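Local coordinates for thioredoxin domain-containing protein (Aeropyrum pernix, PDB 3HA9), which is of uncharacterised function but has a thioredoxin-like fold and may act as a thiol-dependent oxidoreductase, possibly with an antioxidant role, at residues 5-8 / 9-12. Numbering follows the deposited sequence.
Sequences RAAG and HSEE
Arg5 and His9 lie one turn apart on the N-terminal alpha-helix 3-18; the centre of this contact is about 29 Å from the centre of the thioredoxin-like chain. Four successive i to i+4 backbone bonds build this part of the helix, from His9 N to Arg5 O through Glu12 N to Gly8 O. The small Ala6 and Ala7 suit a regular helix, while Gly8, without a side chain, adopts ordinary helical torsions.

Van der Waals contact is made by the methylenes of Arg5. Arg5 CG, anti to the backbone N (chi1 178°), lies 3.6 Å from His9 NE2. The two side chains run alongside, guanidinium and imidazole planes 9° apart, but the guanidinium lies farther along.

Ser10, short enough to fold back on its own helix, in one of its two conformers sends OG to Ala7 O at 2.6 Å, a provisional bond; OG and Glu11 N reach Ala7 O from one face of its carbonyl plane. A water donates to both Gly8 O and Glu11 OE1, linking the extended glutamate chain to the backbone three residues earlier. The imidazole of His9 offers an N-H to the carboxylate one turn on: ND1 meets the syn side of Glu12 OE1 at 2.9 Å, nearly in the ring plane but 33° out of the carboxylate plane.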
ATOM      1  N   ARG A   5     -20.335 -11.375 -25.496  1.00 17.09           N
ATOM      2  CA  ARG A   5     -19.175 -10.755 -26.145  1.00 16.39           C
ATOM      3  C   ARG A   5     -18.946  -9.325 -25.647  1.00 16.41           C
ATOM      4  O   ARG A   5     -17.819  -8.952 -25.284  1.00 15.56           O
ATOM      5  CB  ARG A   5     -19.331 -10.766 -27.662  1.00 16.98           C
ATOM      6  CG  ARG A   5     -18.183 -10.091 -28.398  1.00 16.99           C
ATOM      7  CD  ARG A   5     -18.173 -10.486 -29.860  1.00 21.03           C
ATOM      8  NE  ARG A   5     -19.418 -10.148 -30.539  1.00 23.94           N
ATOM      9  CZ  ARG A   5     -19.752 -10.587 -31.751  1.00 25.90           C
ATOM     10  NH1 ARG A   5     -18.936 -11.389 -32.424  1.00 26.68           N
ATOM     11  NH2 ARG A   5     -20.908 -10.226 -32.293  1.00 27.18           N
ATOM     12  N   ALA A   6     -20.025  -8.548 -25.582  1.00 16.25           N
ATOM     13  CA  ALA A   6     -19.940  -7.157 -25.138  1.00 16.18           C
ATOM     14  C   ALA A   6     -19.558  -7.068 -23.666  1.00 16.18           C
ATOM     15  O   ALA A   6     -18.804  -6.170 -23.279  1.00 16.28           O
ATOM     16  CB  ALA A   6     -21.252  -6.422 -25.408  1.00 16.81           C
ATOM     17  N   ALA A   7     -20.068  -7.996 -22.854  1.00 15.57           N
ATOM     18  CA  ALA A   7     -19.713  -8.064 -21.436  1.00 15.52           C
ATOM     19  C   ALA A   7     -18.211  -8.316 -21.258  1.00 15.21           C
ATOM     20  O   ALA A   7     -17.555  -7.666 -20.424  1.00 14.28           O
ATOM     21  CB  ALA A   7     -20.528  -9.136 -20.727  1.00 16.07           C
ATOM     22  N   GLY A   8     -17.672  -9.230 -22.066  1.00 14.33           N
ATOM     23  CA  GLY A   8     -16.252  -9.580 -21.985  1.00 14.66           C
ATOM     24  C   GLY A   8     -15.348  -8.424 -22.382  1.00 13.77           C
ATOM     25  O   GLY A   8     -14.318  -8.180 -21.738  1.00 13.89           O
ATOM     26  N   HIS A   9     -15.733  -7.718 -23.441  1.00 13.50           N
ATOM     27  CA  HIS A   9     -14.963  -6.561 -23.913  1.00 13.07           C
ATOM     28  C   HIS A   9     -15.066  -5.387 -22.929  1.00 12.45           C
ATOM     29  O   HIS A   9     -14.081  -4.664 -22.690  1.00 12.16           O
ATOM     30  CB  HIS A   9     -15.416  -6.124 -25.302  1.00 13.04           C
ATOM     31  CG  HIS A   9     -15.093  -7.102 -26.386  1.00 13.80           C
ATOM     32  ND1 HIS A   9     -13.882  -7.762 -26.473  1.00 13.49           N
ATOM     33  CD2 HIS A   9     -15.812  -7.489 -27.465  1.00 12.71           C
ATOM     34  CE1 HIS A   9     -13.888  -8.540 -27.542  1.00 12.50           C
ATOM     35  NE2 HIS A   9     -15.047  -8.396 -28.160  1.00 12.07           N
ATOM     36  N   SER A  10     -16.258  -5.211 -22.343  1.00 11.51           N
ATOM     37  CA  SER A  10     -16.447  -4.174 -21.335  0.50 11.22           C
ATOM     38  C   SER A  10     -15.532  -4.419 -20.138  1.00 10.73           C
ATOM     39  O   SER A  10     -14.931  -3.475 -19.616  1.00 11.28           O
ATOM     40  CB  SER A  10     -17.919  -4.041 -20.905  0.50 10.94           C
ATOM     41  OG  SER A  10     -18.389  -5.212 -20.272  0.50 10.76           O
ATOM     42  N   GLU A  11     -15.405  -5.681 -19.725  1.00 11.03           N
ATOM     43  CA  GLU A  11     -14.514  -6.059 -18.626  1.00 10.93           C
ATOM     44  C   GLU A  11     -13.060  -5.703 -18.963  1.00 11.28           C
ATOM     45  O   GLU A  11     -12.322  -5.204 -18.121  1.00 11.30           O
ATOM     46  CB  GLU A  11     -14.626  -7.557 -18.346  1.00 11.08           C
ATOM     47  CG  GLU A  11     -13.746  -8.042 -17.192  1.00 12.66           C
ATOM     48  CD  GLU A  11     -13.913  -9.520 -16.860  1.00 14.32           C
ATOM     49  OE1 GLU A  11     -14.018 -10.364 -17.785  1.00 15.34           O
ATOM     50  OE2 GLU A  11     -13.927  -9.843 -15.667  1.00 13.99           O
ATOM     51  N   GLU A  12     -12.653  -5.987 -20.199  1.00 11.85           N
ATOM     52  CA  GLU A  12     -11.310  -5.616 -20.670  1.00 12.05           C
ATOM     53  C   GLU A  12     -10.996  -4.142 -20.448  1.00 12.00           C
ATOM     54  O   GLU A  12      -9.925  -3.799 -19.938  1.00 13.09           O
ATOM     55  CB  GLU A  12     -11.146  -5.976 -22.160  1.00 11.72           C
ATOM     56  CG  GLU A  12     -11.063  -7.463 -22.410  1.00 14.18           C
ATOM     57  CD  GLU A  12     -11.432  -7.864 -23.846  1.00 14.16           C
ATOM     58  OE1 GLU A  12     -11.748  -6.976 -24.670  1.00 13.38           O
ATOM     59  OE2 GLU A  12     -11.419  -9.079 -24.142  1.00 16.93           O
TER
HETATM   60  O   HOH W   1     -12.879 -10.148 -20.357  1.00 17.87           O